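Local coordinates for reticulocyte binding protein (Streptococcus agalactiae COH1, PDB 3FAW) that probably hydrolyses alpha-1,6-glucosidic bonds in pullulan and related alpha-glucans, acting as a pullulanase of the bacterial cell surface, at residues A647-A652 with Y656-H661; P529-P534 with H573-L578; F536-P541 with K584-D589; Q621-T626 with W675-D680. All coordinates share one frame; numbering follows the deposited sequence.

Overall arrangement
Segments 573-578 of contact 2 and 621-626 of contact 4 lie in the loops directly after the seventh and eighth strands of the (beta/alpha)8 barrel, 566-568 and 614-618. Contacts 2 and 3, centres 11 Å apart, bring the 529-541 loop, which follows helix 518-525, against this region: contact 2 meets the lead-in to helix 578-586 and contact 3 its last turn. From that helix Lys584 NZ reaches Leu649 O of contact 1 at 2.7 Å. Contact 1 also lies beside contact 2, where His661 CB meets Leu576 CD2 at 3.6 Å. Contact 4 joins through Thr577 OG1 and Arg625 O, 2.7 Å apart. A calcium ion lies about 12 Å from the side chain of Ile660.

Contact 1 (A647-A652 with Y656-H661); sequences ATLIEA and YPYFIH
Leu649 lies against Tyr658 and Pro657 with one branch of its side chain. Its CB is 3.9 Å from Tyr658 CE1; CG, anti to the backbone N (chi1 -178°), carries the branch on, and the tip CD1 stands 3.6 Å above the plane of the Tyr658 ring, displaced toward the rim. This is a CH-pi contact, 20° off the ring normal, and the same methyl, Leu649 CD1, also meets Pro657 CB at 3.6 Å. The ring is held at its far end by a bond from Val638 N to Tyr658 OH. Ala647, on the same face of the sheet, adds its CB against Ile660 CD1.

Strands 647-649 and 658-660 form an antiparallel beta hairpin, evidenced by the hydrogen-bonded pair Thr648-Phe659: Thr648 N donates to Phe659 O at 2.6 Å and Phe659 N returns a bond to Thr648 O. Toward the connecting loop the ladder gains Ile650 N to Pro657 O at 3.0 Å, nearly straight at 174°. At the open end His661 ND1 approaches Thr648 OG1 at 2.9 Å in a weak, bent bond, the two side chains crossing at about a right angle, while Ala647 O and Thr648 N lie in plane at the edge of the imidazole.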
loop_
_atom_site.group_PDB
_atom_site.type_symbol
_atom_site.label_atom_id
_atom_site.label_comp_id
_atom_site.label_asym_id
_atom_site.label_seq_id
_atom_site.Cartn_x
_atom_site.Cartn_y
_atom_site.Cartn_z
ATOM N N ALA A 647 0.400 -3.316 -21.975
ATOM C CA ALA A 647 -0.711 -4.101 -22.513
ATOM C C ALA A 647 -0.316 -5.558 -22.745
ATOM O O ALA A 647 0.848 -5.870 -23.013
ATOM C CB ALA A 647 -1.201 -3.487 -23.808
ATOM N N THR A 648 -1.303 -6.442 -22.638
ATOM C CA THR A 648 -1.108 -7.874 -22.852
ATOM C C THR A 648 -2.025 -8.332 -23.983
ATOM O O THR A 648 -3.224 -8.054 -23.968
ATOM C CB THR A 648 -1.417 -8.674 -21.566
ATOM O OG1 THR A 648 -0.428 -8.376 -20.571
ATOM C CG2 THR A 648 -1.437 -10.179 -21.837
ATOM N N LEU A 649 -1.446 -9.035 -24.950
ATOM C CA LEU A 649 -2.173 -9.542 -26.108
ATOM C C LEU A 649 -2.797 -10.897 -25.794
ATOM O O LEU A 649 -2.123 -11.796 -25.293
ATOM C CB LEU A 649 -1.221 -9.689 -27.300
ATOM C CG LEU A 649 -1.794 -10.165 -28.642
ATOM C CD1 LEU A 649 -2.653 -9.082 -29.306
ATOM C CD2 LEU A 649 -0.657 -10.595 -29.568
ATOM N N ILE A 650 -4.086 -11.028 -26.086
ATOM C CA ILE A 650 -4.758 -12.327 -26.092
ATOM C C ILE A 650 -4.968 -12.714 -27.557
ATOM O O ILE A 650 -5.758 -12.091 -28.269
ATOM C CB ILE A 650 -6.113 -12.286 -25.346
ATOM C CG1 ILE A 650 -5.896 -12.139 -23.839
ATOM C CG2 ILE A 650 -6.906 -13.568 -25.592
ATOM C CD1 ILE A 650 -5.170 -10.893 -23.421
ATOM N N GLU A 651 -4.245 -13.743 -27.992
ATOM C CA GLU A 651 -4.182 -14.127 -29.403
ATOM C C GLU A 651 -5.539 -14.509 -30.007
ATOM O O GLU A 651 -5.775 -14.263 -31.186
ATOM C CB GLU A 651 -3.186 -15.284 -29.601
ATOM C CG GLU A 651 -1.707 -14.874 -29.564
ATOM C CD GLU A 651 -1.125 -14.757 -28.157
ATOM O OE1 GLU A 651 -1.865 -14.949 -27.164
ATOM O OE2 GLU A 651 0.087 -14.468 -28.046
ATOM N N ALA A 652 -6.421 -15.093 -29.198
ATOM C CA ALA A 652 -7.713 -15.600 -29.677
ATOM C C ALA A 652 -8.742 -14.502 -29.950
ATOM O O ALA A 652 -9.768 -14.760 -30.581
ATOM C CB ALA A 652 -8.286 -16.608 -28.678
ATOM N N TYR A 656 -10.079 -5.807 -30.840
ATOM C CA TYR A 656 -9.519 -5.255 -29.593
ATOM C C TYR A 656 -8.856 -6.326 -28.716
ATOM O O TYR A 656 -9.386 -6.674 -27.660
ATOM C CB TYR A 656 -10.590 -4.514 -28.784
ATOM C CG TYR A 656 -11.297 -3.400 -29.524
ATOM C CD1 TYR A 656 -10.599 -2.286 -29.983
ATOM C CD2 TYR A 656 -12.671 -3.450 -29.741
ATOM C CE1 TYR A 656 -11.253 -1.257 -30.647
ATOM C CE2 TYR A 656 -13.333 -2.428 -30.406
ATOM C CZ TYR A 656 -12.621 -1.335 -30.856
ATOM O OH TYR A 656 -13.274 -0.319 -31.514
ATOM N N PRO A 657 -7.690 -6.846 -29.147
ATOM C CA PRO A 657 -7.043 -7.969 -28.461
ATOM C C PRO A 657 -6.152 -7.610 -27.263
ATOM O O PRO A 657 -5.708 -8.517 -26.550
ATOM C CB PRO A 657 -6.195 -8.588 -29.571
ATOM C CG PRO A 657 -5.793 -7.427 -30.411
ATOM C CD PRO A 657 -6.911 -6.414 -30.324
ATOM N N TYR A 658 -5.892 -6.321 -27.043
ATOM C CA TYR A 658 -4.984 -5.877 -25.977
ATOM C C TYR A 658 -5.724 -5.540 -24.679
ATOM O O TYR A 658 -6.749 -4.864 -24.695
ATOM C CB TYR A 658 -4.155 -4.675 -26.440
ATOM C CG TYR A 658 -3.180 -4.999 -27.555
ATOM C CD1 TYR A 658 -1.958 -5.607 -27.283
ATOM C CD2 TYR A 658 -3.479 -4.695 -28.881
ATOM C CE1 TYR A 658 -1.053 -5.902 -28.306
ATOM C CE2 TYR A 658 -2.587 -4.986 -29.911
ATOM C CZ TYR A 658 -1.375 -5.589 -29.616
ATOM O OH TYR A 658 -0.487 -5.885 -30.628
ATOM N N PHE A 659 -5.184 -6.033 -23.564
ATOM C CA PHE A 659 -5.728 -5.800 -22.225
ATOM C C PHE A 659 -4.621 -5.212 -21.343
ATOM O O PHE A 659 -3.476 -5.659 -21.393
ATOM C CB PHE A 659 -6.234 -7.112 -21.609
ATOM C CG PHE A 659 -7.354 -7.774 -22.384
ATOM C CD1 PHE A 659 -8.644 -7.802 -21.878
ATOM C CD2 PHE A 659 -7.110 -8.390 -23.606
ATOM C CE1 PHE A 659 -9.673 -8.421 -22.579
ATOM C CE2 PHE A 659 -8.131 -9.007 -24.316
ATOM C CZ PHE A 659 -9.416 -9.022 -23.803
ATOM N N ILE A 660 -4.966 -4.220 -20.526
ATOM C CA ILE A 660 -3.971 -3.498 -19.728
ATOM C C ILE A 660 -3.679 -4.206 -18.405
ATOM O O ILE A 660 -4.590 -4.470 -17.618
ATOM C CB ILE A 660 -4.413 -2.043 -19.454
ATOM C CG1 ILE A 660 -4.682 -1.299 -20.772
ATOM C CG2 ILE A 660 -3.362 -1.307 -18.632
ATOM C CD1 ILE A 660 -3.532 -1.332 -21.775
ATOM N N HIS A 661 -2.400 -4.504 -18.175
ATOM C CA HIS A 661 -1.948 -5.166 -16.947
ATOM C C HIS A 661 -1.311 -4.198 -15.944
ATOM O O HIS A 661 -0.943 -4.601 -14.846
ATOM C CB HIS A 661 -0.963 -6.301 -17.269
ATOM C CG HIS A 661 0.292 -5.846 -17.946
ATOM N ND1 HIS A 661 0.456 -5.892 -19.315
ATOM C CD2 HIS A 661 1.445 -5.343 -17.444
ATOM C CE1 HIS A 661 1.654 -5.431 -19.626
ATOM N NE2 HIS A 661 2.274 -5.090 -18.510
#

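Contact 2 (P529-P534 with H573-L578); sequences PNEGTP and HDNLTL
Glu531 and Leu576 are the closest backbone positions here, yet their CA atoms stand 8.3 Å apart, too far for a bridge between main chains. Neither side is regular secondary structure up to Thr577. Segment 529-534 folds into a type II beta turn from Asn530 to Thr533, with Glu531 and Gly532 at its corners; Gly532 takes a positive phi of 99°, as the second corner of such a turn requires. Segment 573-578 belongs to the loop after strand 566-568 of the (beta/alpha)8 barrel, and its His-Asp-Asn sequence is consistent with the conserved fourth region of the alpha-amylase family. Thr577 then serves as N-cap of helix 578-586, its OG1 taking the N-H of Asp580.

The gap is bridged by Glu531, whose CG lies anti to the backbone N (chi1 -168°) and whose chain runs on extended toward the other loop. Its OE2 accepts from Leu576 N at 3.1 Å, on the syn side of the carboxylate and 22° out of its plane. A water donates to that same oxygen and, at 2.8 Å, to Leu576 O, so both polar atoms of the Leu576 main chain are linked to one carboxylate oxygen. Asn575 CB also lies 3.3 Å from Glu531 OE2. The other oxygen, Glu531 OE1, rests alongside the leucine, 3.5 Å from Leu576 CG, while Val581 of the helix touches both residues. Within the turn, Thr533 OG1 donates to Asn530 O at 2.9 Å, coming from the same face of that carbonyl as Thr533 N.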
loop_
_atom_site.group_PDB
_atom_site.type_symbol
_atom_site.label_atom_id
_atom_site.label_comp_id
_atom_site.label_asym_id
_atom_site.label_seq_id
_atom_site.Cartn_x
_atom_site.Cartn_y
_atom_site.Cartn_z
ATOM N N PRO A 529 6.475 -14.679 -11.719
ATOM C CA PRO A 529 6.997 -14.178 -12.994
ATOM C C PRO A 529 6.312 -14.710 -14.263
ATOM O O PRO A 529 6.792 -14.432 -15.363
ATOM C CB PRO A 529 8.453 -14.647 -12.954
ATOM C CG PRO A 529 8.388 -15.949 -12.233
ATOM C CD PRO A 529 7.229 -15.866 -11.270
ATOM N N ASN A 530 5.207 -15.446 -14.125
ATOM C CA ASN A 530 4.574 -16.116 -15.268
ATOM C C ASN A 530 3.065 -15.861 -15.397
ATOM O O ASN A 530 2.279 -16.806 -15.461
ATOM C CB ASN A 530 4.835 -17.631 -15.193
ATOM C CG ASN A 530 6.319 -17.978 -15.158
ATOM O OD1 ASN A 530 6.749 -18.823 -14.371
ATOM N ND2 ASN A 530 7.104 -17.330 -16.011
ATOM N N GLU A 531 2.661 -14.591 -15.454
ATOM C CA GLU A 531 1.240 -14.249 -15.621
ATOM C C GLU A 531 0.709 -14.744 -16.974
ATOM O O GLU A 531 1.340 -14.537 -18.016
ATOM C CB GLU A 531 0.997 -12.737 -15.489
ATOM C CG GLU A 531 -0.489 -12.376 -15.367
ATOM C CD GLU A 531 -0.748 -10.889 -15.167
ATOM O OE1 GLU A 531 -0.241 -10.076 -15.969
ATOM O OE2 GLU A 531 -1.483 -10.538 -14.219
ATOM N N GLY A 532 -0.454 -15.395 -16.946
ATOM C CA GLY A 532 -1.061 -15.964 -18.150
ATOM C C GLY A 532 -0.828 -17.455 -18.330
ATOM O O GLY A 532 -1.387 -18.063 -19.239
ATOM N N THR A 533 -0.004 -18.056 -17.473
ATOM C CA THR A 533 0.209 -19.503 -17.501
ATOM C C THR A 533 -0.980 -20.222 -16.863
ATOM O O THR A 533 -1.439 -19.814 -15.798
ATOM C CB THR A 533 1.489 -19.899 -16.753
ATOM O OG1 THR A 533 2.584 -19.118 -17.241
ATOM C CG2 THR A 533 1.798 -21.381 -16.959
ATOM N N PRO A 534 -1.496 -21.281 -17.519
ATOM C CA PRO A 534 -2.602 -22.055 -16.938
ATOM C C PRO A 534 -2.328 -22.541 -15.508
ATOM O O PRO A 534 -1.249 -23.062 -15.224
ATOM C CB PRO A 534 -2.740 -23.243 -17.896
ATOM C CG PRO A 534 -2.222 -22.746 -19.187
ATOM C CD PRO A 534 -1.112 -21.797 -18.846
ATOM N N HIS A 573 -5.361 -4.100 -7.737
ATOM C CA HIS A 573 -5.219 -3.009 -8.703
ATOM C C HIS A 573 -4.060 -3.250 -9.678
ATOM O O HIS A 573 -4.128 -2.834 -10.831
ATOM C CB HIS A 573 -5.045 -1.667 -7.986
ATOM C CG HIS A 573 -3.699 -1.493 -7.350
ATOM N ND1 HIS A 573 -3.445 -1.834 -6.038
ATOM C CD2 HIS A 573 -2.527 -1.039 -7.855
ATOM C CE1 HIS A 573 -2.177 -1.589 -5.763
ATOM N NE2 HIS A 573 -1.598 -1.105 -6.847
ATOM N N ASP A 574 -3.008 -3.918 -9.198
ATOM C CA ASP A 574 -1.827 -4.262 -10.004
ATOM C C ASP A 574 -2.102 -5.461 -10.896
ATOM O O ASP A 574 -2.917 -6.316 -10.545
ATOM C CB ASP A 574 -0.637 -4.625 -9.104
ATOM C CG ASP A 574 0.053 -3.419 -8.510
ATOM O OD1 ASP A 574 0.087 -2.356 -9.163
ATOM O OD2 ASP A 574 0.589 -3.545 -7.390
ATOM N N ASN A 575 -1.410 -5.533 -12.035
ATOM C CA ASN A 575 -1.493 -6.682 -12.953
ATOM C C ASN A 575 -2.876 -6.832 -13.611
ATOM O O ASN A 575 -3.751 -5.990 -13.407
ATOM C CB ASN A 575 -1.053 -7.966 -12.232
ATOM C CG ASN A 575 0.308 -7.821 -11.571
ATOM O OD1 ASN A 575 1.319 -7.615 -12.242
ATOM N ND2 ASN A 575 0.337 -7.924 -10.246
ATOM N N LEU A 576 -3.069 -7.875 -14.421
ATOM C CA LEU A 576 -4.361 -8.094 -15.095
ATOM C C LEU A 576 -5.482 -8.346 -14.088
ATOM O O LEU A 576 -5.250 -8.947 -13.037
ATOM C CB LEU A 576 -4.287 -9.283 -16.063
ATOM C CG LEU A 576 -3.365 -9.148 -17.281
ATOM C CD1 LEU A 576 -3.187 -10.498 -17.965
ATOM C CD2 LEU A 576 -3.900 -8.108 -18.259
ATOM N N THR A 577 -6.694 -7.894 -14.412
ATOM C CA THR A 577 -7.870 -8.220 -13.601
ATOM C C THR A 577 -8.115 -9.731 -13.656
ATOM O O THR A 577 -7.627 -10.413 -14.561
ATOM C CB THR A 577 -9.160 -7.503 -14.072
ATOM O OG1 THR A 577 -9.583 -8.028 -15.337
ATOM C CG2 THR A 577 -8.962 -5.984 -14.175
ATOM N N LEU A 578 -8.874 -10.240 -12.690
ATOM C CA LEU A 578 -9.196 -11.664 -12.628
ATOM C C LEU A 578 -9.871 -12.163 -13.911
ATOM O O LEU A 578 -9.551 -13.243 -14.404
ATOM C CB LEU A 578 -10.098 -11.957 -11.419
ATOM C CG LEU A 578 -10.435 -13.428 -11.164
ATOM C CD1 LEU A 578 -9.169 -14.281 -11.134
ATOM C CD2 LEU A 578 -11.237 -13.562 -9.873
HETATM O O HOH W 1 -3.735 -11.300 -12.657
#

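Contact 3 (F536-P541 with K584-D589); sequences FITGGP and KSINKD
No aromatic ring lies between Thr538 and its partners Ser585 and Ile586; the flat group met here is the carbonyl unit of Thr538. Ile586 CG2 approaches it obliquely, 3.9 Å from Thr538 O, raised from the carbonyl plane and displaced to the side. This methyl, Ile586 CG2, is also 4.1 Å from Thr538 CB.

The side chains of Thr538 and Ser585 meet through carbon: Thr538 CB is 3.6 Å from Ser585 CB, and Thr538 CG2 touches the same atom at 3.7 Å. The hydroxyls do not bond directly. A water spans them, 2.7 Å from Thr538 OG1 and equally far from Ser585 OG, to which it donates. Each hydroxyl oxygen has a second partner. With chi1 at 54°, Thr538 OG1 sits between the backbone N and the carbonyl carbon and bonds to Ala535 N, while Ser585 OG turns back to Val581 O, one turn earlier in its own helix.

Ser585 and Ile586 occupy the end of helix 578-586, which closes in a Schellman motif: Asn587 has positive phi (55°), Lys588 N returns to Ala583 O, and a weak bond joins Asn587 N to Lys584 O. The contact therefore docks a helix terminus on the loop between helix 518-525 and strand 542-543. Helix 590-609 borders both sides, with Arg600 bonded to Ile537 O and Asp596 touching Ile586; Asp589 caps its N terminus, and Lys584 reaches across to strand 647-649 at Leu649 O.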
loop_
_atom_site.group_PDB
_atom_site.type_symbol
_atom_site.label_atom_id
_atom_site.label_comp_id
_atom_site.label_asym_id
_atom_site.label_seq_id
_atom_site.Cartn_x
_atom_site.Cartn_y
_atom_site.Cartn_z
ATOM N N PHE A 536 -4.825 -23.484 -11.518
ATOM C CA PHE A 536 -5.937 -24.317 -11.035
ATOM C C PHE A 536 -7.289 -24.035 -11.708
ATOM O O PHE A 536 -7.952 -24.965 -12.158
ATOM C CB PHE A 536 -6.097 -24.212 -9.517
ATOM C CG PHE A 536 -6.966 -25.292 -8.926
ATOM C CD1 PHE A 536 -6.465 -26.574 -8.737
ATOM C CD2 PHE A 536 -8.280 -25.030 -8.563
ATOM C CE1 PHE A 536 -7.258 -27.576 -8.200
ATOM C CE2 PHE A 536 -9.083 -26.029 -8.019
ATOM C CZ PHE A 536 -8.574 -27.304 -7.841
ATOM N N ILE A 537 -7.696 -22.768 -11.767
ATOM C CA ILE A 537 -8.992 -22.407 -12.359
ATOM C C ILE A 537 -8.916 -22.080 -13.862
ATOM O O ILE A 537 -9.924 -21.690 -14.450
ATOM C CB ILE A 537 -9.686 -21.235 -11.598
ATOM C CG1 ILE A 537 -9.021 -19.882 -11.906
ATOM C CG2 ILE A 537 -9.719 -21.525 -10.095
ATOM C CD1 ILE A 537 -9.566 -18.714 -11.085
ATOM N N THR A 538 -7.740 -22.246 -14.470
ATOM C CA THR A 538 -7.536 -21.935 -15.891
ATOM C C THR A 538 -6.908 -23.104 -16.671
ATOM O O THR A 538 -6.180 -22.894 -17.649
ATOM C CB THR A 538 -6.671 -20.665 -16.067
ATOM O OG1 THR A 538 -5.451 -20.806 -15.333
ATOM C CG2 THR A 538 -7.424 -19.430 -15.572
ATOM N N GLY A 539 -7.192 -24.327 -16.230
ATOM C CA GLY A 539 -6.824 -25.536 -16.980
ATOM C C GLY A 539 -5.426 -26.102 -16.775
ATOM O O GLY A 539 -5.011 -26.986 -17.519
ATOM N N GLY A 540 -4.701 -25.614 -15.771
ATOM C CA GLY A 540 -3.363 -26.133 -15.463
ATOM C C GLY A 540 -3.345 -26.917 -14.158
ATOM O O GLY A 540 -3.485 -26.321 -13.089
ATOM N N PRO A 541 -3.172 -28.255 -14.226
ATOM C CA PRO A 541 -3.170 -29.070 -13.004
ATOM C C PRO A 541 -2.128 -28.642 -11.961
ATOM O O PRO A 541 -0.976 -28.389 -12.300
ATOM C CB PRO A 541 -2.871 -30.480 -13.524
ATOM C CG PRO A 541 -3.309 -30.467 -14.933
ATOM C CD PRO A 541 -3.000 -29.091 -15.429
ATOM N N LYS A 584 -6.931 -14.612 -20.847
ATOM C CA LYS A 584 -5.571 -14.767 -21.366
ATOM C C LYS A 584 -5.042 -16.178 -21.131
ATOM O O LYS A 584 -4.455 -16.781 -22.031
ATOM C CB LYS A 584 -4.626 -13.745 -20.716
ATOM C CG LYS A 584 -3.136 -13.982 -20.985
ATOM C CD LYS A 584 -2.789 -13.886 -22.464
ATOM C CE LYS A 584 -1.302 -14.125 -22.705
ATOM N NZ LYS A 584 -0.942 -13.994 -24.145
ATOM N N SER A 585 -5.261 -16.698 -19.924
ATOM C CA SER A 585 -4.711 -17.999 -19.528
ATOM C C SER A 585 -5.279 -19.165 -20.339
ATOM O O SER A 585 -4.541 -20.074 -20.720
ATOM C CB SER A 585 -4.920 -18.234 -18.032
ATOM O OG SER A 585 -4.172 -17.297 -17.270
ATOM N N ILE A 586 -6.583 -19.127 -20.600
ATOM C CA ILE A 586 -7.242 -20.130 -21.450
ATOM C C ILE A 586 -7.193 -19.769 -22.940
ATOM O O ILE A 586 -7.575 -20.582 -23.784
ATOM C CB ILE A 586 -8.729 -20.366 -21.031
ATOM C CG1 ILE A 586 -9.608 -19.153 -21.359
ATOM C CG2 ILE A 586 -8.818 -20.710 -19.552
ATOM C CD1 ILE A 586 -11.037 -19.256 -20.838
ATOM N N ASN A 587 -6.739 -18.554 -23.252
ATOM C CA ASN A 587 -6.686 -18.037 -24.624
ATOM C C ASN A 587 -8.039 -18.094 -25.342
ATOM O O ASN A 587 -8.190 -18.773 -26.361
ATOM C CB ASN A 587 -5.606 -18.764 -25.446
ATOM C CG ASN A 587 -5.362 -18.109 -26.807
ATOM O OD1 ASN A 587 -5.256 -18.790 -27.831
ATOM N ND2 ASN A 587 -5.290 -16.784 -26.819
ATOM N N LYS A 588 -9.021 -17.379 -24.800
ATOM C CA LYS A 588 -10.348 -17.306 -25.411
ATOM C C LYS A 588 -10.862 -15.862 -25.496
ATOM O O LYS A 588 -10.546 -15.023 -24.651
ATOM C CB LYS A 588 -11.329 -18.189 -24.642
ATOM C CG LYS A 588 -11.042 -19.679 -24.794
ATOM C CD LYS A 588 -12.125 -20.530 -24.148
ATOM C CE LYS A 588 -11.909 -22.005 -24.437
ATOM N NZ LYS A 588 -13.007 -22.850 -23.892
ATOM N N ASP A 589 -11.641 -15.588 -26.540
ATOM C CA ASP A 589 -12.226 -14.268 -26.766
ATOM C C ASP A 589 -13.482 -14.135 -25.908
ATOM O O ASP A 589 -14.397 -14.950 -26.039
ATOM C CB ASP A 589 -12.581 -14.094 -28.250
ATOM C CG ASP A 589 -12.899 -12.648 -28.625
ATOM O OD1 ASP A 589 -13.156 -11.817 -27.731
ATOM O OD2 ASP A 589 -12.891 -12.335 -29.834
HETATM O O HOH W 2 -3.657 -18.845 -15.111
#

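Contact 4 (Q621-T626 with W675-D680); sequences QEYGRT and WAAATD
Tyr623 packs on a short helix, 675-679, in which Trp675 O is gripped twice: Thr679 N donates at 2.8 Å and Thr679 OG1 at 2.6 Å, from opposite faces of the carbonyl plane. The hydroxyl bond lies 40° out of that plane and so misses the lone-pair direction. Against this helix the phenol makes its contacts through carbon. Tyr623 CE1 is 3.7 Å from Ala677 CB, and on the other flank of the ring Tyr623 CD2 is 3.8 Å from Ala678 CB, so two successive alanines receive it.

Arg625 N stands 3.7 Å above the plane of the Tyr623 ring on one face and Ala678 N 4.2 Å above it on the other, both displaced toward the rim. A chi1 of 78° turns the ring into this slot, and Tyr623 OH bonds to Asp674 N, just ahead of the helix. The neighbouring residues are tied down as well: Arg625 forms a salt bridge with Asp277, and Glu622 OE2 bonds to Tyr271 and Tyr304. Since 621-626 follows strand 614-618 and Tyr271 lies on strand 269-273, the contact belongs to the region where the eighth and first strands close a (beta/alpha)8 barrel, as in the alpha-amylase family.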
loop_
_atom_site.group_PDB
_atom_site.type_symbol
_atom_site.label_atom_id
_atom_site.label_comp_id
_atom_site.label_asym_id
_atom_site.label_seq_id
_atom_site.Cartn_x
_atom_site.Cartn_y
_atom_site.Cartn_z
ATOM N N GLN A 621 -13.733 -7.375 -8.890
ATOM C CA GLN A 621 -13.541 -8.826 -8.887
ATOM C C GLN A 621 -14.881 -9.539 -8.700
ATOM O O GLN A 621 -15.061 -10.662 -9.170
ATOM C CB GLN A 621 -12.553 -9.228 -7.783
ATOM C CG GLN A 621 -12.086 -10.686 -7.810
ATOM C CD GLN A 621 -11.128 -11.004 -6.671
ATOM O OE1 GLN A 621 -10.305 -10.172 -6.285
ATOM N NE2 GLN A 621 -11.235 -12.212 -6.120
ATOM N N GLU A 622 -15.814 -8.877 -8.017
ATOM C CA GLU A 622 -17.154 -9.426 -7.791
ATOM C C GLU A 622 -18.013 -9.552 -9.057
ATOM O O GLU A 622 -18.889 -10.404 -9.099
ATOM C CB GLU A 622 -17.913 -8.630 -6.710
ATOM C CG GLU A 622 -18.439 -7.247 -7.122
ATOM C CD GLU A 622 -17.439 -6.120 -6.904
ATOM O OE1 GLU A 622 -16.208 -6.367 -6.962
ATOM O OE2 GLU A 622 -17.891 -4.976 -6.681
ATOM N N TYR A 623 -17.771 -8.720 -10.075
ATOM C CA TYR A 623 -18.572 -8.764 -11.309
ATOM C C TYR A 623 -17.800 -9.175 -12.569
ATOM O O TYR A 623 -18.418 -9.460 -13.590
ATOM C CB TYR A 623 -19.329 -7.431 -11.537
ATOM C CG TYR A 623 -18.508 -6.275 -12.083
ATOM C CD1 TYR A 623 -18.248 -6.155 -13.446
ATOM C CD2 TYR A 623 -18.016 -5.284 -11.239
ATOM C CE1 TYR A 623 -17.507 -5.098 -13.948
ATOM C CE2 TYR A 623 -17.271 -4.217 -11.736
ATOM C CZ TYR A 623 -17.017 -4.131 -13.085
ATOM O OH TYR A 623 -16.273 -3.074 -13.568
ATOM N N GLY A 624 -16.471 -9.211 -12.506
ATOM C CA GLY A 624 -15.654 -9.565 -13.677
ATOM C C GLY A 624 -15.139 -8.352 -14.436
ATOM O O GLY A 624 -15.190 -8.299 -15.669
ATOM N N ARG A 625 -14.615 -7.392 -13.680
ATOM C CA ARG A 625 -14.055 -6.154 -14.210
ATOM C C ARG A 625 -12.973 -6.404 -15.266
ATOM O O ARG A 625 -12.149 -7.315 -15.128
ATOM C CB ARG A 625 -13.482 -5.338 -13.045
ATOM C CG ARG A 625 -12.851 -4.006 -13.403
ATOM C CD ARG A 625 -12.429 -3.289 -12.129
ATOM N NE ARG A 625 -11.598 -2.125 -12.399
ATOM C CZ ARG A 625 -11.217 -1.235 -11.486
ATOM N NH1 ARG A 625 -11.581 -1.363 -10.217
ATOM N NH2 ARG A 625 -10.462 -0.206 -11.850
ATOM N N THR A 626 -12.982 -5.579 -16.310
ATOM C CA THR A 626 -12.037 -5.708 -17.420
ATOM C C THR A 626 -11.319 -4.391 -17.706
ATOM O O THR A 626 -11.862 -3.304 -17.459
ATOM C CB THR A 626 -12.747 -6.178 -18.719
ATOM O OG1 THR A 626 -11.768 -6.456 -19.730
ATOM C CG2 THR A 626 -13.708 -5.113 -19.224
ATOM N N TRP A 675 -20.669 0.211 -13.597
ATOM C CA TRP A 675 -21.850 0.054 -12.739
ATOM C C TRP A 675 -22.978 -0.743 -13.391
ATOM O O TRP A 675 -23.685 -1.496 -12.707
ATOM C CB TRP A 675 -22.352 1.417 -12.252
ATOM C CG TRP A 675 -21.519 1.918 -11.138
ATOM C CD1 TRP A 675 -20.509 2.826 -11.217
ATOM C CD2 TRP A 675 -21.581 1.497 -9.774
ATOM N NE1 TRP A 675 -19.948 3.014 -9.982
ATOM C CE2 TRP A 675 -20.587 2.211 -9.075
ATOM C CE3 TRP A 675 -22.387 0.591 -9.070
ATOM C CZ2 TRP A 675 -20.374 2.046 -7.706
ATOM C CZ3 TRP A 675 -22.175 0.429 -7.711
ATOM C CH2 TRP A 675 -21.174 1.153 -7.044
ATOM N N ALA A 676 -23.138 -0.583 -14.701
ATOM C CA ALA A 676 -24.111 -1.371 -15.461
ATOM C C ALA A 676 -23.781 -2.860 -15.372
ATOM O O ALA A 676 -24.648 -3.681 -15.060
ATOM C CB ALA A 676 -24.140 -0.920 -16.914
ATOM N N ALA A 677 -22.523 -3.199 -15.643
ATOM C CA ALA A 677 -22.052 -4.581 -15.556
ATOM C C ALA A 677 -22.227 -5.152 -14.147
ATOM O O ALA A 677 -22.500 -6.340 -13.985
ATOM C CB ALA A 677 -20.579 -4.670 -15.987
ATOM N N ALA A 678 -22.067 -4.297 -13.137
ATOM C CA ALA A 678 -22.202 -4.694 -11.741
ATOM C C ALA A 678 -23.655 -4.808 -11.261
ATOM O O ALA A 678 -23.952 -5.656 -10.428
ATOM C CB ALA A 678 -21.433 -3.722 -10.846
ATOM N N THR A 679 -24.556 -3.964 -11.764
ATOM C CA THR A 679 -25.907 -3.858 -11.180
ATOM C C THR A 679 -27.099 -3.983 -12.136
ATOM O O THR A 679 -28.223 -4.190 -11.676
ATOM C CB THR A 679 -26.077 -2.518 -10.440
ATOM O OG1 THR A 679 -25.876 -1.441 -11.361
ATOM C CG2 THR A 679 -25.087 -2.406 -9.294
ATOM N N ASP A 680 -26.877 -3.837 -13.441
ATOM C CA ASP A 680 -27.970 -3.898 -14.412
ATOM C C ASP A 680 -28.248 -5.347 -14.814
ATOM O O ASP A 680 -27.585 -5.902 -15.697
ATOM C CB ASP A 680 -27.661 -3.032 -15.639
ATOM C CG ASP A 680 -28.905 -2.699 -16.446
ATOM O OD1 ASP A 680 -29.766 -3.586 -16.619
ATOM O OD2 ASP A 680 -29.024 -1.546 -16.910
#